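Uncharacterized protein (Bacteroides eggerthii DSM 20697, PDB 4ECO) is of unknown function but is built as a leucine-rich repeat solenoid, a fold that commonly serves in protein binding. Local coordinates at residues A[337-351]-A[359-373]. Sequence-based numbering, arbitrary orientation.
Sequences CLYNQLEGKLPAFGS and NLAYNQITEIPANFC
CD1 of L346 sits among the ends of L360, I365 and I368 and CE1 of F372, with CD1 of I368 closest at 3.7 Å; this is the apolar interior of two successive coils of a leucine-rich repeat solenoid, stacked in parallel register. L346 and L360 meet tip to tip, whereas I368 runs alongside L346. F372 extends the core: its CG is anti to the backbone N (chi1 -174°), which brings the ring back against 337-351, where the edge of F349 faces it with planes at 80°. The end of the preceding helix 323-326 covers F349 through L326.

Beyond the core lies the asparagine ladder usual in this fold. ND2 of N363 donates to C337 O at 3.0 Å and, within its own coil, to L360 O at 2.9 Å, both acceptors close to its amide plane, while its OD1 accepts from L342 N at 3.1 Å. Cutting N363 back to alanine is likely to leave L342 N without the carbonyl it bonds, and C337 O and L360 O with N340 and N387 alone of their ladder donors. N340 ND2 reaches C337 O from the opposite face of the carbonyl, and N387 continues the ladder by bonding L360 O.

At the outer surface, Y339 and Y362 form an offset stack, centroids 4.4 Å apart and planes at 18°, in a row extended by Y314 and H386. Where the register slips by one residue between G344 and K345, a beta bulge, T366 N bonds G344 O at 3.0 Å. Past it, K345 lies beside E367 in a long salt bridge, NZ to OE2 3.9 Å.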
# COMPACT_ATOMS: atom_id res chain seq x y z
N CYS A 337 7.49 3.18 4.03
CA CYS A 337 8.74 2.54 4.45
C CYS A 337 8.54 1.02 4.56
O CYS A 337 9.16 0.39 5.42
CB CYS A 337 9.26 3.12 5.76
SG CYS A 337 9.30 4.91 5.82
N LEU A 338 7.68 0.45 3.70
CA LEU A 338 7.45 -0.99 3.67
C LEU A 338 8.75 -1.77 3.58
O LEU A 338 9.64 -1.38 2.82
CB LEU A 338 6.58 -1.36 2.47
CG LEU A 338 5.09 -1.09 2.57
CD1 LEU A 338 4.49 -0.98 1.19
CD2 LEU A 338 4.39 -2.20 3.30
N TYR A 339 8.88 -2.84 4.36
CA TYR A 339 10.01 -3.75 4.35
C TYR A 339 11.34 -3.03 4.50
O TYR A 339 12.18 -3.02 3.59
CB TYR A 339 10.01 -4.63 3.08
CG TYR A 339 8.71 -5.33 2.82
CD1 TYR A 339 8.41 -6.54 3.44
CD2 TYR A 339 7.76 -4.80 1.95
CE1 TYR A 339 7.21 -7.21 3.19
CE2 TYR A 339 6.56 -5.46 1.70
CZ TYR A 339 6.29 -6.66 2.32
OH TYR A 339 5.11 -7.32 2.05
N ASN A 340 11.53 -2.44 5.67
CA ASN A 340 12.78 -1.81 6.08
C ASN A 340 13.21 -2.55 7.35
O ASN A 340 12.72 -3.65 7.59
CB ASN A 340 12.62 -0.29 6.26
CG ASN A 340 12.92 0.53 5.02
OD1 ASN A 340 14.06 0.94 4.79
ND2 ASN A 340 11.88 0.86 4.24
N GLN A 341 14.07 -1.96 8.17
CA GLN A 341 14.51 -2.57 9.41
C GLN A 341 14.27 -1.62 10.57
O GLN A 341 15.04 -1.62 11.54
CB GLN A 341 15.99 -2.91 9.32
CG GLN A 341 16.36 -4.12 8.48
CD GLN A 341 17.84 -4.34 8.69
OE1 GLN A 341 18.68 -3.74 8.01
NE2 GLN A 341 18.21 -5.11 9.73
N LEU A 342 13.24 -0.74 10.42
CA LEU A 342 12.91 0.31 11.39
C LEU A 342 12.66 -0.31 12.75
O LEU A 342 11.83 -1.21 12.88
CB LEU A 342 11.70 1.15 10.94
CG LEU A 342 11.82 1.97 9.64
CD1 LEU A 342 10.50 2.54 9.26
CD2 LEU A 342 12.79 3.11 9.78
N GLU A 343 13.45 0.10 13.75
CA GLU A 343 13.40 -0.43 15.11
C GLU A 343 13.18 0.70 16.14
O GLU A 343 13.58 1.85 15.88
CB GLU A 343 14.69 -1.21 15.45
CG GLU A 343 15.95 -0.36 15.40
CD GLU A 343 17.29 -1.07 15.48
OE1 GLU A 343 17.33 -2.32 15.32
OE2 GLU A 343 18.31 -0.37 15.64
N GLY A 344 12.58 0.32 17.28
CA GLY A 344 12.35 1.19 18.43
C GLY A 344 11.33 2.28 18.23
O GLY A 344 10.40 2.13 17.43
N LYS A 345 11.50 3.37 19.00
CA LYS A 345 10.64 4.55 18.95
C LYS A 345 11.06 5.38 17.73
O LYS A 345 12.25 5.54 17.47
CB LYS A 345 10.74 5.34 20.28
CG LYS A 345 9.87 6.62 20.36
CD LYS A 345 9.49 7.03 21.80
CE LYS A 345 10.64 7.35 22.75
NZ LYS A 345 10.17 7.73 24.12
N LEU A 346 10.09 5.81 16.93
CA LEU A 346 10.42 6.56 15.71
C LEU A 346 10.60 8.05 15.96
O LEU A 346 9.81 8.62 16.70
CB LEU A 346 9.32 6.40 14.64
CG LEU A 346 9.34 5.20 13.74
CD1 LEU A 346 8.21 5.29 12.73
CD2 LEU A 346 10.66 5.07 13.00
N PRO A 347 11.55 8.73 15.27
CA PRO A 347 11.61 10.20 15.39
C PRO A 347 10.31 10.81 14.81
O PRO A 347 9.68 10.18 13.95
CB PRO A 347 12.86 10.57 14.57
CG PRO A 347 13.63 9.26 14.41
CD PRO A 347 12.58 8.22 14.34
N ALA A 348 9.86 11.98 15.33
CA ALA A 348 8.59 12.59 14.89
C ALA A 348 8.78 13.77 13.92
O ALA A 348 9.75 14.50 14.02
CB ALA A 348 7.82 13.08 16.11
N PHE A 349 7.81 13.95 12.99
CA PHE A 349 7.79 15.08 12.03
C PHE A 349 7.13 16.33 12.66
O PHE A 349 7.53 17.47 12.37
CB PHE A 349 7.02 14.69 10.75
CG PHE A 349 7.63 13.61 9.90
CD1 PHE A 349 8.53 13.93 8.89
CD2 PHE A 349 7.29 12.28 10.09
CE1 PHE A 349 9.10 12.92 8.11
CE2 PHE A 349 7.87 11.27 9.32
CZ PHE A 349 8.77 11.60 8.33
N GLY A 350 6.07 16.08 13.44
CA GLY A 350 5.23 17.08 14.07
C GLY A 350 3.85 17.10 13.45
O GLY A 350 3.68 16.65 12.31
N SER A 351 2.85 17.61 14.21
CA SER A 351 1.44 17.72 13.79
C SER A 351 1.27 18.59 12.54
O SER A 351 0.35 18.37 11.76
CB SER A 351 0.59 18.33 14.91
OG SER A 351 1.04 18.03 16.22
N ASN A 359 2.37 4.47 5.39
CA ASN A 359 2.49 3.02 5.40
C ASN A 359 3.87 2.65 5.94
O ASN A 359 4.87 2.85 5.26
CB ASN A 359 2.23 2.44 4.00
CG ASN A 359 1.88 0.97 4.01
OD1 ASN A 359 2.57 0.14 4.64
ND2 ASN A 359 0.79 0.63 3.31
N LEU A 360 3.91 2.16 7.20
CA LEU A 360 5.13 1.77 7.93
C LEU A 360 5.16 0.25 8.16
O LEU A 360 5.92 -0.24 9.00
CB LEU A 360 5.19 2.52 9.27
CG LEU A 360 5.19 4.07 9.21
CD1 LEU A 360 5.07 4.68 10.59
CD2 LEU A 360 6.44 4.60 8.53
N ALA A 361 4.35 -0.50 7.38
CA ALA A 361 4.22 -1.93 7.58
C ALA A 361 5.53 -2.67 7.30
O ALA A 361 6.38 -2.19 6.54
CB ALA A 361 3.11 -2.49 6.72
N TYR A 362 5.69 -3.82 7.98
CA TYR A 362 6.78 -4.75 7.85
C TYR A 362 8.11 -4.13 8.29
O TYR A 362 9.06 -3.97 7.51
CB TYR A 362 6.86 -5.31 6.43
CG TYR A 362 5.67 -6.17 6.06
CD1 TYR A 362 5.64 -7.52 6.37
CD2 TYR A 362 4.57 -5.63 5.40
CE1 TYR A 362 4.54 -8.32 6.04
CE2 TYR A 362 3.45 -6.41 5.09
CZ TYR A 362 3.45 -7.76 5.39
OH TYR A 362 2.39 -8.57 5.04
N ASN A 363 8.17 -3.84 9.58
CA ASN A 363 9.33 -3.30 10.28
C ASN A 363 9.35 -3.89 11.70
O ASN A 363 8.72 -4.91 11.96
CB ASN A 363 9.31 -1.76 10.27
CG ASN A 363 9.66 -1.15 8.95
OD1 ASN A 363 10.82 -1.09 8.58
ND2 ASN A 363 8.70 -0.59 8.26
N GLN A 364 10.07 -3.25 12.61
CA GLN A 364 10.19 -3.71 13.99
C GLN A 364 10.05 -2.49 14.93
O GLN A 364 10.72 -2.39 15.95
CB GLN A 364 11.52 -4.47 14.17
CG GLN A 364 11.55 -5.86 13.49
CD GLN A 364 10.70 -6.96 14.13
OE1 GLN A 364 11.12 -7.61 15.08
NE2 GLN A 364 9.49 -7.20 13.63
N ILE A 365 9.16 -1.57 14.53
CA ILE A 365 8.82 -0.34 15.26
C ILE A 365 8.11 -0.74 16.56
O ILE A 365 7.19 -1.55 16.52
CB ILE A 365 7.97 0.60 14.37
CG1 ILE A 365 8.73 0.95 13.07
CG2 ILE A 365 7.54 1.86 15.12
CD1 ILE A 365 7.88 1.54 11.92
N THR A 366 8.56 -0.19 17.71
CA THR A 366 7.96 -0.49 19.01
C THR A 366 7.08 0.64 19.52
O THR A 366 6.21 0.39 20.37
CB THR A 366 9.03 -0.79 20.06
OG1 THR A 366 9.93 0.33 20.19
CG2 THR A 366 9.77 -2.08 19.78
N GLU A 367 7.31 1.88 19.02
CA GLU A 367 6.54 3.02 19.48
C GLU A 367 6.40 4.09 18.42
O GLU A 367 7.37 4.41 17.74
CB GLU A 367 7.25 3.62 20.71
CG GLU A 367 6.41 4.51 21.61
CD GLU A 367 7.09 4.88 22.92
OE1 GLU A 367 7.95 4.11 23.40
OE2 GLU A 367 6.76 5.96 23.47
N ILE A 368 5.19 4.66 18.30
CA ILE A 368 4.87 5.80 17.45
C ILE A 368 4.70 7.00 18.40
O ILE A 368 3.87 6.94 19.32
CB ILE A 368 3.65 5.55 16.54
CG1 ILE A 368 3.89 4.37 15.55
CG2 ILE A 368 3.17 6.84 15.86
CD1 ILE A 368 4.98 4.55 14.44
N PRO A 369 5.54 8.05 18.26
CA PRO A 369 5.50 9.18 19.21
C PRO A 369 4.22 9.98 19.13
O PRO A 369 3.52 9.93 18.12
CB PRO A 369 6.69 10.04 18.80
CG PRO A 369 6.90 9.72 17.37
CD PRO A 369 6.59 8.25 17.25
N ALA A 370 3.96 10.74 20.20
CA ALA A 370 2.76 11.57 20.38
C ALA A 370 2.58 12.58 19.24
O ALA A 370 1.44 12.82 18.81
CB ALA A 370 2.84 12.31 21.71
N ASN A 371 3.69 13.12 18.74
CA ASN A 371 3.63 14.12 17.69
C ASN A 371 4.15 13.61 16.36
O ASN A 371 4.69 14.39 15.56
CB ASN A 371 4.45 15.34 18.13
CG ASN A 371 3.74 16.64 17.84
OD1 ASN A 371 2.50 16.71 17.92
ND2 ASN A 371 4.49 17.70 17.54
N PHE A 372 3.97 12.30 16.10
CA PHE A 372 4.53 11.70 14.90
C PHE A 372 4.21 12.52 13.64
O PHE A 372 5.15 12.89 12.92
CB PHE A 372 4.10 10.26 14.71
CG PHE A 372 4.82 9.65 13.54
CD1 PHE A 372 6.20 9.44 13.59
CD2 PHE A 372 4.15 9.35 12.36
CE1 PHE A 372 6.89 8.92 12.49
CE2 PHE A 372 4.83 8.82 11.26
CZ PHE A 372 6.20 8.61 11.33
N CYS A 373 2.91 12.84 13.41
CA CYS A 373 2.45 13.63 12.26
C CYS A 373 0.99 14.07 12.42
O CYS A 373 0.29 13.62 13.33
CB CYS A 373 2.62 12.82 10.98
SG CYS A 373 1.51 11.40 10.87